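Local coordinates for protein cryptic loci regulator 2 (Schizosaccharomyces pombe 972h-, PDB 5IKJ) that acts upstream of histone deacetylases to promote transcriptional silencing and is required for proper nucleosome positioning at heterochromatic loci, at residues 226-231 / 363-368; 258-263 / 293-298; 337-342 / 375-380. All coordinates share one frame; numbering follows the deposited sequence.

Interaction 1 (226-231 / 363-368); sequences RMFHEC and TVLPTF
The pyrrolidine ring of P366 lies over one face of the F228 phenyl ring. P366 CD sits 3.7 Å from the centroid of the F228 ring, only 15° off the ring normal, so this is a CH-pi contact. P366 CG reaches the same side, 3.7 Å from F228 CD1. A proline suits the place because CD, bonded to the amide nitrogen, carries slightly polarised C-H bonds on a compact, rigid ring.

Because CG of F228 is anti to the backbone N (chi1 166°), the ring stands out from helix 214-237 and meets the loop. T363 approaches differently: its methyl CG2 lies at the ring edge, 4.1 Å from F228 CE2. L365 adds CD1 at 4.1 Å from F228 CD2. On the helix side, the H229 imidazole carries F228 CD2 over the centre of one face, and its NE2 is bonded to the carbonyl of G69, which satisfies a buried polar atom.

L365 is also held by backbone bonds to V67 and packs on Y191, while an apolar side chain of another protein's chain touches F228. No hydrogen bond joins 226-231 to 363-368; this is apolar packing of an irregular loop on helix 214-237, built round a proline-aromatic CH-pi pair.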
loop_
_atom_site.group_PDB
_atom_site.type_symbol
_atom_site.label_atom_id
_atom_site.label_comp_id
_atom_site.label_asym_id
_atom_site.label_seq_id
_atom_site.Cartn_x
_atom_site.Cartn_y
_atom_site.Cartn_z
ATOM N N ARG A 226 -3.856 -3.836 -0.191
ATOM C CA ARG A 226 -2.537 -4.214 0.264
ATOM C C ARG A 226 -1.474 -3.337 -0.383
ATOM O O ARG A 226 -0.494 -2.990 0.251
ATOM C CB ARG A 226 -2.272 -5.695 0.003
ATOM C CG ARG A 226 -3.100 -6.614 0.881
ATOM C CD ARG A 226 -2.568 -8.033 0.910
ATOM N NE ARG A 226 -2.509 -8.624 -0.414
ATOM C CZ ARG A 226 -1.384 -8.825 -1.082
ATOM N NH1 ARG A 226 -1.424 -9.358 -2.285
ATOM N NH2 ARG A 226 -0.223 -8.499 -0.547
ATOM N N MET A 227 -1.666 -2.969 -1.638
ATOM C CA MET A 227 -0.692 -2.119 -2.302
ATOM C C MET A 227 -0.614 -0.778 -1.597
ATOM O O MET A 227 0.464 -0.260 -1.365
ATOM C CB MET A 227 -1.034 -1.907 -3.763
ATOM C CG MET A 227 -0.028 -1.029 -4.477
ATOM S SD MET A 227 -0.328 -0.941 -6.233
ATOM C CE MET A 227 -1.984 -0.289 -6.243
ATOM N N PHE A 228 -1.764 -0.216 -1.259
ATOM C CA PHE A 228 -1.791 1.060 -0.550
ATOM C C PHE A 228 -0.970 0.985 0.729
ATOM O O PHE A 228 -0.162 1.875 1.020
ATOM C CB PHE A 228 -3.235 1.456 -0.235
ATOM C CG PHE A 228 -3.351 2.569 0.767
ATOM C CD1 PHE A 228 -3.229 3.891 0.372
ATOM C CD2 PHE A 228 -3.581 2.294 2.107
ATOM C CE1 PHE A 228 -3.332 4.916 1.291
ATOM C CE2 PHE A 228 -3.685 3.317 3.030
ATOM C CZ PHE A 228 -3.560 4.629 2.622
ATOM N N HIS A 229 -1.162 -0.081 1.508
ATOM C CA HIS A 229 -0.458 -0.203 2.780
ATOM C C HIS A 229 1.007 -0.566 2.582
ATOM O O HIS A 229 1.851 -0.190 3.403
ATOM C CB HIS A 229 -1.161 -1.227 3.664
ATOM C CG HIS A 229 -2.412 -0.705 4.296
ATOM N ND1 HIS A 229 -2.400 0.264 5.275
ATOM C CD2 HIS A 229 -3.715 -1.006 4.082
ATOM C CE1 HIS A 229 -3.640 0.536 5.641
ATOM N NE2 HIS A 229 -4.458 -0.223 4.934
ATOM N N GLU A 230 1.334 -1.292 1.511
ATOM C CA GLU A 230 2.739 -1.482 1.163
ATOM C C GLU A 230 3.393 -0.148 0.830
ATOM O O GLU A 230 4.536 0.114 1.225
ATOM C CB GLU A 230 2.865 -2.448 -0.015
ATOM C CG GLU A 230 4.298 -2.842 -0.342
ATOM C CD GLU A 230 4.396 -3.709 -1.580
ATOM O OE1 GLU A 230 3.366 -4.300 -1.976
ATOM O OE2 GLU A 230 5.500 -3.799 -2.160
ATOM N N CYS A 231 2.677 0.708 0.101
ATOM C CA CYS A 231 3.173 2.045 -0.200
ATOM C C CYS A 231 3.345 2.860 1.075
ATOM O O CYS A 231 4.409 3.442 1.321
ATOM C CB CYS A 231 2.200 2.737 -1.153
ATOM S SG CYS A 231 2.715 4.359 -1.695
ATOM N N THR A 363 -6.283 6.255 9.736
ATOM C CA THR A 363 -5.923 6.001 8.348
ATOM C C THR A 363 -7.183 5.630 7.576
ATOM O O THR A 363 -7.826 4.620 7.880
ATOM C CB THR A 363 -4.884 4.884 8.255
ATOM O OG1 THR A 363 -3.701 5.265 8.968
ATOM C CG2 THR A 363 -4.523 4.595 6.801
ATOM N N VAL A 364 -7.537 6.443 6.585
ATOM C CA VAL A 364 -8.741 6.231 5.790
ATOM C C VAL A 364 -8.348 5.557 4.484
ATOM O O VAL A 364 -7.485 6.055 3.749
ATOM C CB VAL A 364 -9.485 7.553 5.534
ATOM C CG1 VAL A 364 -10.787 7.291 4.788
ATOM C CG2 VAL A 364 -9.762 8.261 6.852
ATOM N N LEU A 365 -8.989 4.436 4.192
ATOM C CA LEU A 365 -8.643 3.635 3.029
ATOM C C LEU A 365 -9.191 4.294 1.767
ATOM O O LEU A 365 -10.414 4.416 1.631
ATOM C CB LEU A 365 -9.217 2.235 3.174
ATOM C CG LEU A 365 -8.879 1.194 2.111
ATOM C CD1 LEU A 365 -7.395 0.865 2.131
ATOM C CD2 LEU A 365 -9.722 -0.047 2.360
ATOM N N PRO A 366 -8.345 4.722 0.834
ATOM C CA PRO A 366 -8.863 5.313 -0.401
ATOM C C PRO A 366 -9.327 4.253 -1.387
ATOM O O PRO A 366 -8.774 3.153 -1.466
ATOM C CB PRO A 366 -7.655 6.083 -0.947
ATOM C CG PRO A 366 -6.498 5.273 -0.508
ATOM C CD PRO A 366 -6.870 4.687 0.839
ATOM N N THR A 367 -10.369 4.598 -2.138
ATOM C CA THR A 367 -10.879 3.760 -3.224
ATOM C C THR A 367 -10.685 4.547 -4.515
ATOM O O THR A 367 -11.539 5.349 -4.902
ATOM C CB THR A 367 -12.348 3.377 -3.000
ATOM O OG1 THR A 367 -13.128 4.557 -2.761
ATOM C CG2 THR A 367 -12.473 2.429 -1.811
ATOM N N PHE A 368 -9.553 4.308 -5.184
ATOM C CA PHE A 368 -9.210 5.093 -6.367
ATOM C C PHE A 368 -10.045 4.683 -7.573
ATOM O O PHE A 368 -10.413 5.531 -8.395
ATOM C CB PHE A 368 -7.723 4.945 -6.684
ATOM C CG PHE A 368 -6.823 5.700 -5.753
ATOM C CD1 PHE A 368 -7.023 7.051 -5.519
ATOM C CD2 PHE A 368 -5.760 5.066 -5.129
ATOM C CE1 PHE A 368 -6.189 7.748 -4.669
ATOM C CE2 PHE A 368 -4.924 5.759 -4.278
ATOM C CZ PHE A 368 -5.139 7.102 -4.047
#

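Interaction 2 (258-263 / 293-298); sequences PAIIVA and KQLGNS
Two neighbouring strands of a five-stranded antiparallel sheet meet here, strand 255-266 running beside the end of strand 288-294. I260 and K293 form a hydrogen-bonded antiparallel pair: I260 N donates to K293 O at 3.0 Å, and K293 N returns a bond to I260 O at 3.1 Å. A259 and Q294 form the next, non-hydrogen-bonded pair. Beyond it the chain leaves regular strand geometry, yet L295 N still reaches P258 O at 3.0 Å with a fairly straight bond (163°). P258 has no N-H to give, but its carbonyl serves this last link.

On the face bearing I260 and K293, branched residues pack against the aliphatic base of the lysine. I260 CG2 lies 3.8 Å from K293 CB, and V262 CG2 comes to 3.6 Å from the same carbon. L295 extends the apolar patch through CD2, 3.9 Å from I260 CG2; its other methyl, CD1, lies against the backbone carbonyl of A259, 3.7 Å from A259 O. The small A259 and the long Q294 occupy the other face, where A259 touches I250 and C292. Further along, V262 and A263 both face H291, forming a classic beta bulge, and V262 also packs on F532 of helix 531-540.

After L295 the chain turns through G296, whose positive phi suits glycine. The tail of K293 serves this turn: bends at chi2 (66°) and chi4 (54°) curl it back from the apolar patch over its own strand end. There its NZ, which also bonds N526 O, donates to Q294 O at 2.8 Å, nearly along the C=O axis.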
loop_
_atom_site.group_PDB
_atom_site.type_symbol
_atom_site.label_atom_id
_atom_site.label_comp_id
_atom_site.label_asym_id
_atom_site.label_seq_id
_atom_site.Cartn_x
_atom_site.Cartn_y
_atom_site.Cartn_z
ATOM N N PRO A 258 24.088 -12.499 -4.102
ATOM C CA PRO A 258 22.996 -11.765 -4.761
ATOM C C PRO A 258 21.655 -12.391 -4.408
ATOM O O PRO A 258 21.496 -13.612 -4.456
ATOM C CB PRO A 258 23.310 -11.906 -6.258
ATOM C CG PRO A 258 24.657 -12.572 -6.345
ATOM C CD PRO A 258 24.847 -13.311 -5.066
ATOM N N ALA A 259 20.686 -11.549 -4.058
ATOM C CA ALA A 259 19.408 -12.041 -3.570
ATOM C C ALA A 259 18.301 -11.083 -3.981
ATOM O O ALA A 259 18.550 -9.948 -4.396
ATOM C CB ALA A 259 19.426 -12.214 -2.048
ATOM N N ILE A 260 17.065 -11.563 -3.860
ATOM C CA ILE A 260 15.876 -10.754 -4.089
ATOM C C ILE A 260 14.978 -10.886 -2.869
ATOM O O ILE A 260 14.768 -11.994 -2.361
ATOM C CB ILE A 260 15.122 -11.175 -5.366
ATOM C CG1 ILE A 260 13.929 -10.244 -5.605
ATOM C CG2 ILE A 260 14.650 -12.623 -5.269
ATOM C CD1 ILE A 260 13.478 -10.196 -7.047
ATOM N N ILE A 261 14.462 -9.758 -2.390
ATOM C CA ILE A 261 13.524 -9.785 -1.275
ATOM C C ILE A 261 12.224 -10.422 -1.756
ATOM O O ILE A 261 11.575 -9.918 -2.675
ATOM C CB ILE A 261 13.279 -8.373 -0.725
ATOM C CG1 ILE A 261 14.600 -7.660 -0.414
ATOM C CG2 ILE A 261 12.390 -8.427 0.524
ATOM C CD1 ILE A 261 15.381 -8.233 0.762
ATOM N N VAL A 262 11.859 -11.553 -1.155
ATOM C CA VAL A 262 10.599 -12.227 -1.453
ATOM C C VAL A 262 9.508 -11.897 -0.438
ATOM O O VAL A 262 8.334 -11.823 -0.797
ATOM C CB VAL A 262 10.833 -13.748 -1.530
ATOM C CG1 VAL A 262 9.532 -14.465 -1.867
ATOM C CG2 VAL A 262 11.917 -14.069 -2.545
ATOM N N ALA A 263 9.858 -11.721 0.831
ATOM C CA ALA A 263 8.879 -11.533 1.894
ATOM C C ALA A 263 9.575 -10.807 3.031
ATOM O O ALA A 263 10.799 -10.663 3.047
ATOM C CB ALA A 263 8.291 -12.872 2.363
ATOM N N LYS A 293 15.692 -14.840 -1.698
ATOM C CA LYS A 293 15.923 -15.912 -2.658
ATOM C C LYS A 293 17.188 -15.568 -3.424
ATOM O O LYS A 293 17.233 -14.545 -4.116
ATOM C CB LYS A 293 14.731 -16.060 -3.612
ATOM C CG LYS A 293 14.998 -16.869 -4.883
ATOM C CD LYS A 293 15.283 -18.331 -4.584
ATOM C CE LYS A 293 15.311 -19.158 -5.863
ATOM N NZ LYS A 293 16.265 -18.615 -6.870
ATOM N N GLN A 294 18.216 -16.402 -3.294
ATOM C CA GLN A 294 19.446 -16.156 -4.032
ATOM C C GLN A 294 19.168 -16.195 -5.529
ATOM O O GLN A 294 18.346 -16.978 -6.011
ATOM C CB GLN A 294 20.516 -17.185 -3.665
ATOM C CG GLN A 294 21.873 -16.895 -4.292
ATOM C CD GLN A 294 22.975 -17.783 -3.747
ATOM O OE1 GLN A 294 22.807 -18.447 -2.725
ATOM N NE2 GLN A 294 24.115 -17.795 -4.430
ATOM N N LEU A 295 19.858 -15.330 -6.266
ATOM C CA LEU A 295 19.687 -15.217 -7.708
ATOM C C LEU A 295 20.820 -15.955 -8.407
ATOM O O LEU A 295 21.998 -15.679 -8.154
ATOM C CB LEU A 295 19.645 -13.749 -8.133
ATOM C CG LEU A 295 18.448 -12.970 -7.579
ATOM C CD1 LEU A 295 18.617 -11.475 -7.793
ATOM C CD2 LEU A 295 17.145 -13.453 -8.207
ATOM N N GLY A 296 20.459 -16.885 -9.288
ATOM C CA GLY A 296 21.401 -17.839 -9.828
ATOM C C GLY A 296 21.501 -19.119 -9.029
ATOM O O GLY A 296 22.320 -19.982 -9.370
ATOM N N ASN A 297 20.695 -19.265 -7.980
ATOM C CA ASN A 297 20.707 -20.436 -7.119
ATOM C C ASN A 297 19.274 -20.769 -6.735
ATOM O O ASN A 297 18.347 -19.990 -6.971
ATOM C CB ASN A 297 21.557 -20.199 -5.861
ATOM C CG ASN A 297 22.888 -20.924 -5.905
ATOM O OD1 ASN A 297 23.308 -21.527 -4.917
ATOM N ND2 ASN A 297 23.555 -20.875 -7.052
ATOM N N SER A 298 19.098 -21.947 -6.144
ATOM C CA SER A 298 17.821 -22.353 -5.574
ATOM C C SER A 298 17.769 -22.133 -4.068
ATOM O O SER A 298 16.820 -22.584 -3.418
ATOM C CB SER A 298 17.544 -23.824 -5.893
ATOM O OG SER A 298 18.465 -24.674 -5.232
#

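Interaction 3 (337-342 / 375-380); sequences FGIFQP and LDDHFY
Y380 turns the edge of its ring toward the face of F340 in a T-shaped pair: the centroids of the F340 and Y380 rings are 5.3 Å apart and the planes stand at 64°. F340 also receives H378 CB over a face, 4.2 Å from its ring centroid, a CH-pi contact. The F340 ring is placed there by CG lying between the backbone N and the carbonyl carbon (chi1 72°), which swings it over strand 377-384. P342 then crosses H378 at about a right angle and sets CG over the middle of the imidazole, 3.5 Å from the centroid of the H378 ring. H378 thus gives CB to the F340 face and takes P342 CG over its own ring, two CH-pi contacts linked through one residue, and the imidazole is further anchored through ND1 to D416 OD1.

On the other face of the strand pair, I339 packs against F379. I339 lays CB 3.7 Å from F379 CE1, with its CG1 over a face of the phenyl ring, while CD1 reaches toward the carbon of the D377 carboxylate, 4.0 Å from D377 CG.

I339 and F379 are an antiparallel non-hydrogen-bonded pair. Next to it, Y380 N donates to G338 O at 2.7 Å. G338 has positive phi and no side chain, which lets the backbone approach Y380 closely.

At Y380 the chain turns a corner. Its ring packs on M227, F228 and C231 of helix 214-237 and on W390 of strand 387-390, while F379 rests against V419 of strand 411-419.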
loop_
_atom_site.group_PDB
_atom_site.type_symbol
_atom_site.label_atom_id
_atom_site.label_comp_id
_atom_site.label_asym_id
_atom_site.label_seq_id
_atom_site.Cartn_x
_atom_site.Cartn_y
_atom_site.Cartn_z
ATOM N N PHE A 337 3.651 -0.173 -11.994
ATOM C CA PHE A 337 2.623 -0.983 -11.358
ATOM C C PHE A 337 1.703 -0.083 -10.545
ATOM O O PHE A 337 2.072 1.026 -10.152
ATOM C CB PHE A 337 3.230 -2.070 -10.459
ATOM C CG PHE A 337 4.152 -1.538 -9.398
ATOM C CD1 PHE A 337 3.651 -1.074 -8.194
ATOM C CD2 PHE A 337 5.519 -1.513 -9.604
ATOM C CE1 PHE A 337 4.497 -0.586 -7.218
ATOM C CE2 PHE A 337 6.372 -1.030 -8.630
ATOM C CZ PHE A 337 5.860 -0.565 -7.435
ATOM N N GLY A 338 0.494 -0.580 -10.301
ATOM C CA GLY A 338 -0.443 0.097 -9.429
ATOM C C GLY A 338 -1.115 1.301 -10.053
ATOM O O GLY A 338 -1.062 2.404 -9.500
ATOM N N ILE A 339 -1.759 1.104 -11.203
ATOM C CA ILE A 339 -2.482 2.193 -11.843
ATOM C C ILE A 339 -3.670 2.587 -10.976
ATOM O O ILE A 339 -4.313 1.736 -10.347
ATOM C CB ILE A 339 -2.930 1.784 -13.257
ATOM C CG1 ILE A 339 -3.411 3.007 -14.040
ATOM C CG2 ILE A 339 -4.024 0.726 -13.192
ATOM C CD1 ILE A 339 -3.559 2.759 -15.530
ATOM N N PHE A 340 -3.963 3.885 -10.935
ATOM C CA PHE A 340 -5.080 4.385 -10.149
ATOM C C PHE A 340 -5.557 5.700 -10.746
ATOM O O PHE A 340 -4.893 6.304 -11.591
ATOM C CB PHE A 340 -4.690 4.573 -8.678
ATOM C CG PHE A 340 -3.773 5.734 -8.440
ATOM C CD1 PHE A 340 -2.423 5.634 -8.720
ATOM C CD2 PHE A 340 -4.262 6.928 -7.935
ATOM C CE1 PHE A 340 -1.574 6.700 -8.500
ATOM C CE2 PHE A 340 -3.418 8.001 -7.714
ATOM C CZ PHE A 340 -2.074 7.887 -7.997
ATOM N N GLN A 341 -6.731 6.137 -10.292
ATOM C CA GLN A 341 -7.292 7.413 -10.707
ATOM C C GLN A 341 -7.079 8.430 -9.597
ATOM O O GLN A 341 -7.641 8.259 -8.504
ATOM C CB GLN A 341 -8.781 7.273 -11.014
ATOM C CG GLN A 341 -9.088 6.465 -12.261
ATOM C CD GLN A 341 -8.598 7.142 -13.525
ATOM O OE1 GLN A 341 -8.316 8.341 -13.532
ATOM N NE2 GLN A 341 -8.490 6.375 -14.604
ATOM N N PRO A 342 -6.287 9.481 -9.805
ATOM C CA PRO A 342 -6.169 10.519 -8.775
ATOM C C PRO A 342 -7.540 11.048 -8.375
ATOM O O PRO A 342 -8.483 11.053 -9.169
ATOM C CB PRO A 342 -5.321 11.601 -9.452
ATOM C CG PRO A 342 -4.536 10.873 -10.485
ATOM C CD PRO A 342 -5.416 9.753 -10.963
ATOM N N LEU A 375 -5.827 12.044 -20.101
ATOM C CA LEU A 375 -4.859 11.395 -20.972
ATOM C C LEU A 375 -3.618 10.922 -20.226
ATOM O O LEU A 375 -2.733 10.320 -20.844
ATOM C CB LEU A 375 -4.446 12.352 -22.097
ATOM C CG LEU A 375 -5.552 12.778 -23.066
ATOM C CD1 LEU A 375 -5.043 13.863 -24.002
ATOM C CD2 LEU A 375 -6.070 11.588 -23.862
ATOM N N ASP A 376 -3.526 11.185 -18.925
ATOM C CA ASP A 376 -2.405 10.741 -18.109
ATOM C C ASP A 376 -2.814 9.528 -17.285
ATOM O O ASP A 376 -3.818 9.568 -16.566
ATOM C CB ASP A 376 -1.925 11.855 -17.178
ATOM C CG ASP A 376 -1.321 13.026 -17.927
ATOM O OD1 ASP A 376 -0.951 12.854 -19.107
ATOM O OD2 ASP A 376 -1.208 14.118 -17.330
ATOM N N ASP A 377 -2.037 8.456 -17.394
ATOM C CA ASP A 377 -2.168 7.313 -16.503
ATOM C C ASP A 377 -1.222 7.497 -15.325
ATOM O O ASP A 377 -0.039 7.795 -15.511
ATOM C CB ASP A 377 -1.856 6.010 -17.239
ATOM C CG ASP A 377 -2.938 5.622 -18.225
ATOM O OD1 ASP A 377 -4.089 6.080 -18.061
ATOM O OD2 ASP A 377 -2.642 4.852 -19.160
ATOM N N HIS A 378 -1.748 7.327 -14.116
ATOM C CA HIS A 378 -0.985 7.513 -12.892
ATOM C C HIS A 378 -0.743 6.166 -12.222
ATOM O O HIS A 378 -1.564 5.250 -12.320
ATOM C CB HIS A 378 -1.716 8.461 -11.939
ATOM C CG HIS A 378 -1.935 9.829 -12.509
ATOM N ND1 HIS A 378 -1.174 10.918 -12.145
ATOM C CD2 HIS A 378 -2.820 10.279 -13.430
ATOM C CE1 HIS A 378 -1.584 11.982 -12.812
ATOM N NE2 HIS A 378 -2.582 11.621 -13.599
ATOM N N PHE A 379 0.395 6.052 -11.539
ATOM C CA PHE A 379 0.858 4.770 -11.030
ATOM C C PHE A 379 1.399 4.919 -9.617
ATOM O O PHE A 379 2.084 5.894 -9.298
ATOM C CB PHE A 379 1.939 4.179 -11.944
ATOM C CG PHE A 379 1.432 3.784 -13.297
ATOM C CD1 PHE A 379 0.915 2.520 -13.514
ATOM C CD2 PHE A 379 1.464 4.679 -14.353
ATOM C CE1 PHE A 379 0.441 2.152 -14.757
ATOM C CE2 PHE A 379 0.992 4.317 -15.601
ATOM C CZ PHE A 379 0.481 3.050 -15.801
ATOM N N TYR A 380 1.092 3.926 -8.779
ATOM C CA TYR A 380 1.580 3.921 -7.402
ATOM C C TYR A 380 3.101 3.919 -7.346
ATOM O O TYR A 380 3.698 4.567 -6.476
ATOM C CB TYR A 380 1.039 2.698 -6.667
ATOM C CG TYR A 380 -0.078 2.980 -5.701
ATOM C CD1 TYR A 380 -1.394 3.055 -6.129
ATOM C CD2 TYR A 380 0.183 3.147 -4.352
ATOM C CE1 TYR A 380 -2.419 3.300 -5.237
ATOM C CE2 TYR A 380 -0.828 3.393 -3.458
ATOM C CZ TYR A 380 -2.127 3.470 -3.899
ATOM O OH TYR A 380 -3.128 3.714 -2.987
#

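In the fold
Interactions 1 and 3 are joined directly, their centres about 14 Å apart, and their segments alternate along the chain. Y380 OH lies 3.4 Å from F228 CD1 and, separately, M227 SD comes to 3.4 Å from G338 CA; from the loop, F368 CD1 is 3.3 Å from Q341 O. Helix 214-237 and loop 363-368 therefore both pack against the 337-342 / 375-380 pair. Interaction 2 belongs to a separate five-stranded sheet, its centre about 28 Å from that of interaction 1 and about 29 Å from that of interaction 3; it touches neither. The zinc ion, held by H189, C204, C206 and C209, is coordinated by no residue of the three contacts; H189 shares helix 183-195 with Y191, against which L365 packs.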